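PDB 6MLY: bifunctional GH43-CE protein from Bacteroides eggerthii, which probably acts on complex arabinoxylans, pairing a family 43 glycosidase domain, likely a beta-xylosidase, with a carbohydrate esterase domain. Local coordinates for residues N23-M35 against Y265-L279. Sequence-based numbering, arbitrary orientation.
Sequences NPVIYADAPDMSM and YLFEDCGAVGRIPYL. With EDO (1,2-ethanediol), chain F.
Met35 lays its CB over one face of the Tyr265 ring, 3.5 Å from the centroid in a CH-pi contact, while its extended CB-CG run sets SD obliquely to the same ring as a Met-aromatic pair. Met33 O sits at the ring's edge, near its plane. With CG set between the backbone N and the carbonyl carbon (chi1 63°), the tyrosine reaches across to segment 23-35, where its OH accepts an almost straight hydrogen bond from Met35 N (3.1 Å, 179°) and also bonds Gln203 OE1. A phenylalanine here would probably leave Met35 N without its acceptor and Gln203 OE1 without the hydroxyl it meets. Pro277 CG lies 3.6 Å from Ala30 CB, and Pro277 CB packs against Met33 SD. Asp29 OD1 takes Arg275 N on its anti side at 2.9 Å, and Ala30 N returns a bond to Arg275 O. The Arg275 guanidinium carries Pro31 CB over one face and donates two bonds to an ethanediol oxygen. The contact lays the loop before strand 34-38 against the 262-282 hairpin, consistent with first and last blades meeting in family 43's five-bladed beta-propeller, with the Asp32 side chain about 6 Å from that of Asp143, predicted to tune the catalytic acid.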
ATOM      1  N   ASN A  23     -20.955   9.454  -5.965  1.00 85.86           N
ATOM      2  CA  ASN A  23     -20.311   9.766  -4.701  1.00 86.95           C
ATOM      3  C   ASN A  23     -19.393   8.594  -4.357  1.00 86.99           C
ATOM      4  O   ASN A  23     -19.766   7.451  -4.607  1.00 91.56           O
ATOM      5  CB  ASN A  23     -21.387  10.040  -3.642  1.00 89.88           C
ATOM      6  CG  ASN A  23     -20.849  10.265  -2.245  1.00 89.93           C
ATOM      7  OD1 ASN A  23     -20.128   9.416  -1.714  1.00 90.28           O
ATOM      8  ND2 ASN A  23     -21.215  11.386  -1.640  1.00 88.32           N
ATOM      9  N   PRO A  24     -18.199   8.850  -3.801  1.00 84.90           N
ATOM     10  CA  PRO A  24     -17.664  10.153  -3.429  1.00 83.39           C
ATOM     11  C   PRO A  24     -17.238  11.024  -4.619  1.00 82.31           C
ATOM     12  O   PRO A  24     -16.559  10.536  -5.527  1.00 82.82           O
ATOM     13  CB  PRO A  24     -16.423   9.801  -2.598  1.00 82.56           C
ATOM     14  CG  PRO A  24     -15.933   8.527  -3.226  1.00 81.98           C
ATOM     15  CD  PRO A  24     -17.200   7.792  -3.605  1.00 83.89           C
ATOM     16  N   VAL A  25     -17.624  12.305  -4.566  1.00 81.43           N
ATOM     17  CA  VAL A  25     -17.414  13.269  -5.652  1.00 79.10           C
ATOM     18  C   VAL A  25     -15.920  13.583  -5.791  1.00 76.45           C
ATOM     19  O   VAL A  25     -15.470  13.967  -6.872  1.00 76.15           O
ATOM     20  CB  VAL A  25     -18.235  14.556  -5.437  1.00 80.03           C
ATOM     21  CG1 VAL A  25     -19.730  14.268  -5.455  1.00 81.60           C
ATOM     22  CG2 VAL A  25     -17.838  15.294  -4.164  1.00 80.06           C
ATOM     23  N   ILE A  26     -15.183  13.463  -4.679  1.00 75.42           N
ATOM     24  CA  ILE A  26     -13.718  13.463  -4.679  1.00 74.44           C
ATOM     25  C   ILE A  26     -13.232  12.243  -3.886  1.00 74.85           C
ATOM     26  O   ILE A  26     -13.309  12.232  -2.659  1.00 76.78           O
ATOM     27  CB  ILE A  26     -13.147  14.772  -4.095  1.00 73.84           C
ATOM     28  CG1 ILE A  26     -13.572  16.000  -4.906  1.00 73.18           C
ATOM     29  CG2 ILE A  26     -11.628  14.672  -3.959  1.00 73.09           C
ATOM     30  CD1 ILE A  26     -13.092  17.313  -4.336  1.00 72.39           C
ATOM     31  N   TYR A  27     -12.717  11.229  -4.589  1.00 73.42           N
ATOM     32  CA  TYR A  27     -12.134  10.072  -3.929  1.00 73.38           C
ATOM     33  C   TYR A  27     -10.666  10.379  -3.608  1.00 72.44           C
ATOM     34  O   TYR A  27      -9.756   9.835  -4.240  1.00 72.09           O
ATOM     35  CB  TYR A  27     -12.292   8.817  -4.792  1.00 73.32           C
ATOM     36  CG  TYR A  27     -12.443   7.528  -4.022  1.00 73.51           C
ATOM     37  CD1 TYR A  27     -13.303   6.534  -4.463  1.00 74.50           C
ATOM     38  CD2 TYR A  27     -11.750   7.303  -2.841  1.00 73.13           C
ATOM     39  CE1 TYR A  27     -13.456   5.346  -3.766  1.00 75.69           C
ATOM     40  CE2 TYR A  27     -11.895   6.122  -2.130  1.00 74.27           C
ATOM     41  CZ  TYR A  27     -12.746   5.136  -2.596  1.00 75.55           C
ATOM     42  OH  TYR A  27     -12.875   3.967  -1.905  1.00 76.60           O
ATOM     43  N   ALA A  28     -10.456  11.263  -2.626  1.00 72.08           N
ATOM     44  CA  ALA A  28      -9.119  11.701  -2.212  1.00 71.26           C
ATOM     45  C   ALA A  28      -9.220  12.569  -0.954  1.00 70.46           C
ATOM     46  O   ALA A  28     -10.295  13.054  -0.603  1.00 70.87           O
ATOM     47  CB  ALA A  28      -8.438  12.456  -3.329  1.00 71.03           C
ATOM     48  N   ASP A  29      -8.068  12.769  -0.309  1.00 69.48           N
ATOM     49  CA  ASP A  29      -7.957  13.397   0.995  1.00 69.81           C
ATOM     50  C   ASP A  29      -8.123  14.915   0.834  1.00 69.97           C
ATOM     51  O   ASP A  29      -7.163  15.631   0.542  1.00 69.83           O
ATOM     52  CB  ASP A  29      -6.630  12.999   1.646  1.00 69.28           C
ATOM     53  CG  ASP A  29      -6.480  13.386   3.106  1.00 69.65           C
ATOM     54  OD1 ASP A  29      -7.419  13.134   3.891  1.00 70.73           O
ATOM     55  OD2 ASP A  29      -5.409  13.919   3.450  1.00 69.10           O
ATOM     56  N   ALA A  30      -9.368  15.379   1.006  1.00 71.01           N
ATOM     57  CA  ALA A  30      -9.729  16.794   1.015  1.00 70.87           C
ATOM     58  C   ALA A  30     -10.581  17.070   2.250  1.00 72.13           C
ATOM     59  O   ALA A  30     -11.780  17.311   2.140  1.00 73.02           O
ATOM     60  CB  ALA A  30     -10.459  17.153  -0.256  1.00 70.97           C
ATOM     61  N   PRO A  31      -9.987  17.011   3.463  1.00 72.86           N
ATOM     62  CA  PRO A  31     -10.737  17.185   4.708  1.00 73.16           C
ATOM     63  C   PRO A  31     -11.018  18.647   5.088  1.00 72.74           C
ATOM     64  O   PRO A  31     -10.314  19.549   4.636  1.00 71.48           O
ATOM     65  CB  PRO A  31      -9.807  16.553   5.755  1.00 73.84           C
ATOM     66  CG  PRO A  31      -8.415  16.804   5.209  1.00 73.39           C
ATOM     67  CD  PRO A  31      -8.560  16.732   3.701  1.00 72.73           C
ATOM     68  N   ASP A  32     -12.041  18.838   5.930  1.00 72.91           N
ATOM     69  CA  ASP A  32     -12.417  20.127   6.512  1.00 73.27           C
ATOM     70  C   ASP A  32     -12.687  21.134   5.391  1.00 71.16           C
ATOM     71  O   ASP A  32     -11.980  22.135   5.251  1.00 70.07           O
ATOM     72  CB  ASP A  32     -11.344  20.640   7.471  1.00 74.09           C
ATOM     73  CG  ASP A  32     -11.024  19.687   8.609  1.00 76.02           C
ATOM     74  OD1 ASP A  32     -11.581  18.565   8.622  1.00 77.12           O
ATOM     75  OD2 ASP A  32     -10.213  20.073   9.473  1.00 77.82           O
ATOM     76  N   MET A  33     -13.717  20.834   4.596  1.00 70.86           N
ATOM     77  CA  MET A  33     -14.131  21.679   3.498  1.00 70.65           C
ATOM     78  C   MET A  33     -14.863  22.907   4.052  1.00 70.73           C
ATOM     79  O   MET A  33     -15.634  22.815   5.008  1.00 71.41           O
ATOM     80  CB  MET A  33     -15.068  20.928   2.546  1.00 71.20           C
ATOM     81  CG  MET A  33     -14.366  19.889   1.702  1.00 70.83           C
ATOM     82  SD  MET A  33     -15.499  19.024   0.583  1.00 71.64           S
ATOM     83  CE  MET A  33     -16.434  18.036   1.750  1.00 73.24           C
ATOM     84  N   SER A  34     -14.574  24.058   3.442  1.00 69.59           N
ATOM     85  CA  SER A  34     -15.372  25.254   3.544  1.00 69.88           C
ATOM     86  C   SER A  34     -15.721  25.686   2.117  1.00 69.08           C
ATOM     87  O   SER A  34     -14.844  26.099   1.365  1.00 68.08           O
ATOM     88  CB  SER A  34     -14.638  26.330   4.307  1.00 69.65           C
ATOM     89  OG  SER A  34     -15.485  27.430   4.609  1.00 70.28           O
ATOM     90  N   MET A  35     -17.003  25.551   1.760  1.00 69.95           N
ATOM     91  CA  MET A  35     -17.484  25.719   0.390  1.00 69.77           C
ATOM     92  C   MET A  35     -18.369  26.972   0.288  1.00 69.64           C
ATOM     93  O   MET A  35     -19.035  27.388   1.249  1.00 70.30           O
ATOM     94  CB  MET A  35     -18.290  24.488  -0.037  1.00 70.76           C
ATOM     95  CG  MET A  35     -18.442  24.328  -1.542  1.00 70.57           C
ATOM     96  SD  MET A  35     -19.211  22.743  -1.978  1.00 71.89           S
ATOM     97  CE  MET A  35     -17.821  21.645  -1.710  1.00 70.73           C
ATOM     98  N   TYR A 265     -22.188  19.469   1.839  1.00 79.71           N
ATOM     99  CA  TYR A 265     -20.820  18.999   1.615  1.00 78.44           C
ATOM    100  C   TYR A 265     -20.269  18.476   2.948  1.00 79.45           C
ATOM    101  O   TYR A 265     -20.284  19.199   3.946  1.00 79.56           O
ATOM    102  CB  TYR A 265     -19.945  20.079   0.972  1.00 76.48           C
ATOM    103  CG  TYR A 265     -19.716  21.326   1.786  1.00 76.77           C
ATOM    104  CD1 TYR A 265     -18.660  21.419   2.676  1.00 75.76           C
ATOM    105  CD2 TYR A 265     -20.541  22.431   1.640  1.00 77.52           C
ATOM    106  CE1 TYR A 265     -18.440  22.569   3.415  1.00 75.93           C
ATOM    107  CE2 TYR A 265     -20.339  23.590   2.373  1.00 77.24           C
ATOM    108  CZ  TYR A 265     -19.282  23.661   3.262  1.00 76.52           C
ATOM    109  OH  TYR A 265     -19.076  24.805   3.979  1.00 76.12           O
ATOM    110  N   LEU A 266     -19.838  17.203   2.938  1.00 80.14           N
ATOM    111  CA  LEU A 266     -19.368  16.449   4.113  1.00 80.84           C
ATOM    112  C   LEU A 266     -18.213  15.529   3.694  1.00 80.40           C
ATOM    113  O   LEU A 266     -17.899  15.430   2.507  1.00 78.75           O
ATOM    114  CB  LEU A 266     -20.522  15.609   4.671  1.00 82.04           C
ATOM    115  CG  LEU A 266     -21.832  16.338   4.956  1.00 83.36           C
ATOM    116  CD1 LEU A 266     -22.984  15.346   5.063  1.00 84.17           C
ATOM    117  CD2 LEU A 266     -21.725  17.177   6.222  1.00 84.35           C
ATOM    118  N   PHE A 267     -17.616  14.822   4.663  1.00 81.83           N
ATOM    119  CA  PHE A 267     -16.555  13.849   4.365  1.00 82.46           C
ATOM    120  C   PHE A 267     -16.636  12.628   5.292  1.00 84.45           C
ATOM    121  O   PHE A 267     -17.090  12.727   6.441  1.00 85.60           O
ATOM    122  CB  PHE A 267     -15.173  14.508   4.440  1.00 82.10           C
ATOM    123  CG  PHE A 267     -14.695  14.881   5.823  1.00 82.69           C
ATOM    124  CD1 PHE A 267     -14.131  13.932   6.665  1.00 83.30           C
ATOM    125  CD2 PHE A 267     -14.775  16.189   6.272  1.00 83.06           C
ATOM    126  CE1 PHE A 267     -13.682  14.280   7.931  1.00 84.06           C
ATOM    127  CE2 PHE A 267     -14.326  16.535   7.537  1.00 83.46           C
ATOM    128  CZ  PHE A 267     -13.781  15.583   8.365  1.00 84.05           C
ATOM    129  N   GLU A 268     -16.162  11.488   4.764  1.00 84.90           N
ATOM    130  CA  GLU A 268     -16.038  10.198   5.464  1.00 85.69           C
ATOM    131  C   GLU A 268     -14.557   9.945   5.768  1.00 84.78           C
ATOM    132  O   GLU A 268     -13.689  10.502   5.104  1.00 83.88           O
ATOM    133  CB  GLU A 268     -16.587   9.073   4.582  1.00 86.21           C
ATOM    134  CG  GLU A 268     -16.933   7.793   5.330  1.00 87.80           C
ATOM    135  CD  GLU A 268     -17.079   6.556   4.453  1.00 89.32           C
ATOM    136  OE1 GLU A 268     -16.624   6.600   3.289  1.00 88.94           O
ATOM    137  OE2 GLU A 268     -17.639   5.543   4.938  1.00 91.05           O
ATOM    138  N   ASP A 269     -14.284   9.110   6.776  1.00 86.64           N
ATOM    139  CA  ASP A 269     -12.950   8.531   6.990  1.00 85.52           C
ATOM    140  C   ASP A 269     -12.887   7.185   6.261  1.00 87.46           C
ATOM    141  O   ASP A 269     -13.311   6.168   6.810  1.00 91.54           O
ATOM    142  CB  ASP A 269     -12.640   8.371   8.481  1.00 84.84           C
ATOM    143  CG  ASP A 269     -12.661   9.680   9.251  1.00 85.08           C
ATOM    144  OD1 ASP A 269     -12.512  10.734   8.609  1.00 84.33           O
ATOM    145  OD2 ASP A 269     -12.835   9.634  10.487  1.00 84.18           O
ATOM    146  N   CYS A 270     -12.356   7.191   5.029  1.00 87.42           N
ATOM    147  CA  CYS A 270     -12.327   6.002   4.154  1.00 87.81           C
ATOM    148  C   CYS A 270     -10.960   5.311   4.245  1.00 87.77           C
ATOM    149  O   CYS A 270     -10.455   4.805   3.244  1.00 90.87           O
ATOM    150  CB  CYS A 270     -12.643   6.377   2.707  1.00 86.06           C
ATOM    151  SG  CYS A 270     -13.537   5.094   1.780  1.00 90.39           S
ATOM    152  N   GLY A 271     -10.370   5.291   5.447  1.00 86.81           N
ATOM    153  CA  GLY A 271      -9.135   4.545   5.717  1.00 85.89           C
ATOM    154  C   GLY A 271      -7.886   5.250   5.205  1.00 83.57           C
ATOM    155  O   GLY A 271      -7.679   6.439   5.471  1.00 81.53           O
ATOM    156  N   ALA A 272      -7.054   4.500   4.466  1.00 82.25           N
ATOM    157  CA  ALA A 272      -5.675   4.893   4.111  1.00 80.30           C
ATOM    158  C   ALA A 272      -5.678   6.100   3.165  1.00 78.52           C
ATOM    159  O   ALA A 272      -4.956   7.078   3.398  1.00 77.45           O
ATOM    160  CB  ALA A 272      -4.946   3.721   3.499  1.00 79.92           C
ATOM    161  N   VAL A 273      -6.496   6.021   2.109  1.00 77.09           N
ATOM    162  CA  VAL A 273      -6.633   7.096   1.118  1.00 75.41           C
ATOM    163  C   VAL A 273      -6.826   8.437   1.845  1.00 75.55           C
ATOM    164  O   VAL A 273      -6.294   9.461   1.410  1.00 75.18           O
ATOM    165  CB  VAL A 273      -7.773   6.804   0.118  1.00 74.99           C
ATOM    166  CG1 VAL A 273      -9.151   7.094   0.699  1.00 75.57           C
ATOM    167  CG2 VAL A 273      -7.573   7.541  -1.199  1.00 74.40           C
ATOM    168  N   GLY A 274      -7.571   8.416   2.958  1.00 75.93           N
ATOM    169  CA  GLY A 274      -7.731   9.585   3.831  1.00 76.18           C
ATOM    170  C   GLY A 274      -9.190   9.879   4.154  1.00 77.16           C
ATOM    171  O   GLY A 274      -9.947   8.977   4.525  1.00 77.60           O
ATOM    172  N   ARG A 275      -9.561  11.160   4.019  1.00 77.09           N
ATOM    173  CA  ARG A 275     -10.882  11.700   4.397  1.00 77.40           C
ATOM    174  C   ARG A 275     -11.489  12.413   3.179  1.00 77.06           C
ATOM    175  O   ARG A 275     -11.021  13.477   2.777  1.00 77.11           O
ATOM    176  CB  ARG A 275     -10.726  12.607   5.622  1.00 78.27           C
ATOM    177  CG  ARG A 275      -9.973  11.955   6.776  1.00 79.75           C
ATOM    178  CD  ARG A 275     -10.061  12.722   8.086  1.00 81.94           C
ATOM    179  NE  ARG A 275      -9.071  13.789   8.194  1.00 83.14           N
ATOM    180  CZ  ARG A 275      -9.202  14.871   8.959  1.00 84.44           C
ATOM    181  NH1 ARG A 275     -10.283  15.037   9.702  1.00 87.28           N
ATOM    182  NH2 ARG A 275      -8.255  15.792   8.971  1.00 84.50           N
ATOM    183  N   ILE A 276     -12.533  11.803   2.599  1.00 77.22           N
ATOM    184  CA  ILE A 276     -12.920  12.024   1.197  1.00 76.42           C
ATOM    185  C   ILE A 276     -14.258  12.762   1.138  1.00 76.77           C
ATOM    186  O   ILE A 276     -15.220  12.356   1.784  1.00 78.05           O
ATOM    187  CB  ILE A 276     -12.939  10.688   0.412  1.00 76.54           C
ATOM    188  CG1 ILE A 276     -13.874   9.643   1.027  1.00 77.67           C
ATOM    189  CG2 ILE A 276     -11.537  10.114   0.258  1.00 75.70           C
ATOM    190  CD1 ILE A 276     -14.252   8.542   0.070  1.00 78.32           C
ATOM    191  N   PRO A 277     -14.346  13.894   0.399  1.00 76.67           N
ATOM    192  CA  PRO A 277     -15.604  14.620   0.203  1.00 77.38           C
ATOM    193  C   PRO A 277     -16.832  13.818  -0.262  1.00 79.05           C
ATOM    194  O   PRO A 277     -16.717  12.933  -1.125  1.00 78.81           O
ATOM    195  CB  PRO A 277     -15.229  15.621  -0.897  1.00 76.86           C
ATOM    196  CG  PRO A 277     -13.787  15.940  -0.606  1.00 75.44           C
ATOM    197  CD  PRO A 277     -13.204  14.604  -0.201  1.00 75.60           C
ATOM    198  N   TYR A 278     -17.988  14.172   0.323  1.00 80.11           N
ATOM    199  CA  TYR A 278     -19.311  13.613   0.033  1.00 82.17           C
ATOM    200  C   TYR A 278     -20.309  14.764  -0.165  1.00 82.44           C
ATOM    201  O   TYR A 278     -20.303  15.735   0.595  1.00 82.77           O
ATOM    202  CB  TYR A 278     -19.799  12.728   1.184  1.00 83.41           C
ATOM    203  CG  TYR A 278     -19.368  11.282   1.134  1.00 83.91           C
ATOM    204  CD1 TYR A 278     -18.028  10.932   1.127  1.00 83.11           C
ATOM    205  CD2 TYR A 278     -20.302  10.255   1.132  1.00 85.48           C
ATOM    206  CE1 TYR A 278     -17.628   9.605   1.094  1.00 83.34           C
ATOM    207  CE2 TYR A 278     -19.918   8.923   1.098  1.00 85.57           C
ATOM    208  CZ  TYR A 278     -18.574   8.595   1.077  1.00 83.99           C
ATOM    209  OH  TYR A 278     -18.179   7.290   1.047  1.00 84.84           O
ATOM    210  N   LEU A 279     -21.166  14.639  -1.186  1.00 83.80           N
ATOM    211  CA  LEU A 279     -22.279  15.551  -1.420  1.00 84.26           C
ATOM    212  C   LEU A 279     -23.598  14.786  -1.253  1.00 86.55           C
ATOM    213  O   LEU A 279     -23.792  13.742  -1.874  1.00 84.94           O
ATOM    214  CB  LEU A 279     -22.151  16.145  -2.827  1.00 83.50           C
ATOM    215  CG  LEU A 279     -21.088  17.230  -2.994  1.00 81.71           C
ATOM    216  CD1 LEU A 279     -20.995  17.688  -4.441  1.00 80.63           C
ATOM    217  CD2 LEU A 279     -21.376  18.417  -2.087  1.00 82.08           C
TER
HETATM  218  C1  EDO F 902      -9.577  17.675  11.978  1.00 65.38           C
HETATM  219  O1  EDO F 902      -9.865  17.669  10.575  1.00 59.45           O
HETATM  220  C2  EDO F 902      -8.428  18.640  12.228  1.00 70.51           C
HETATM  221  O2  EDO F 902      -8.794  19.941  11.748  1.00 76.51           O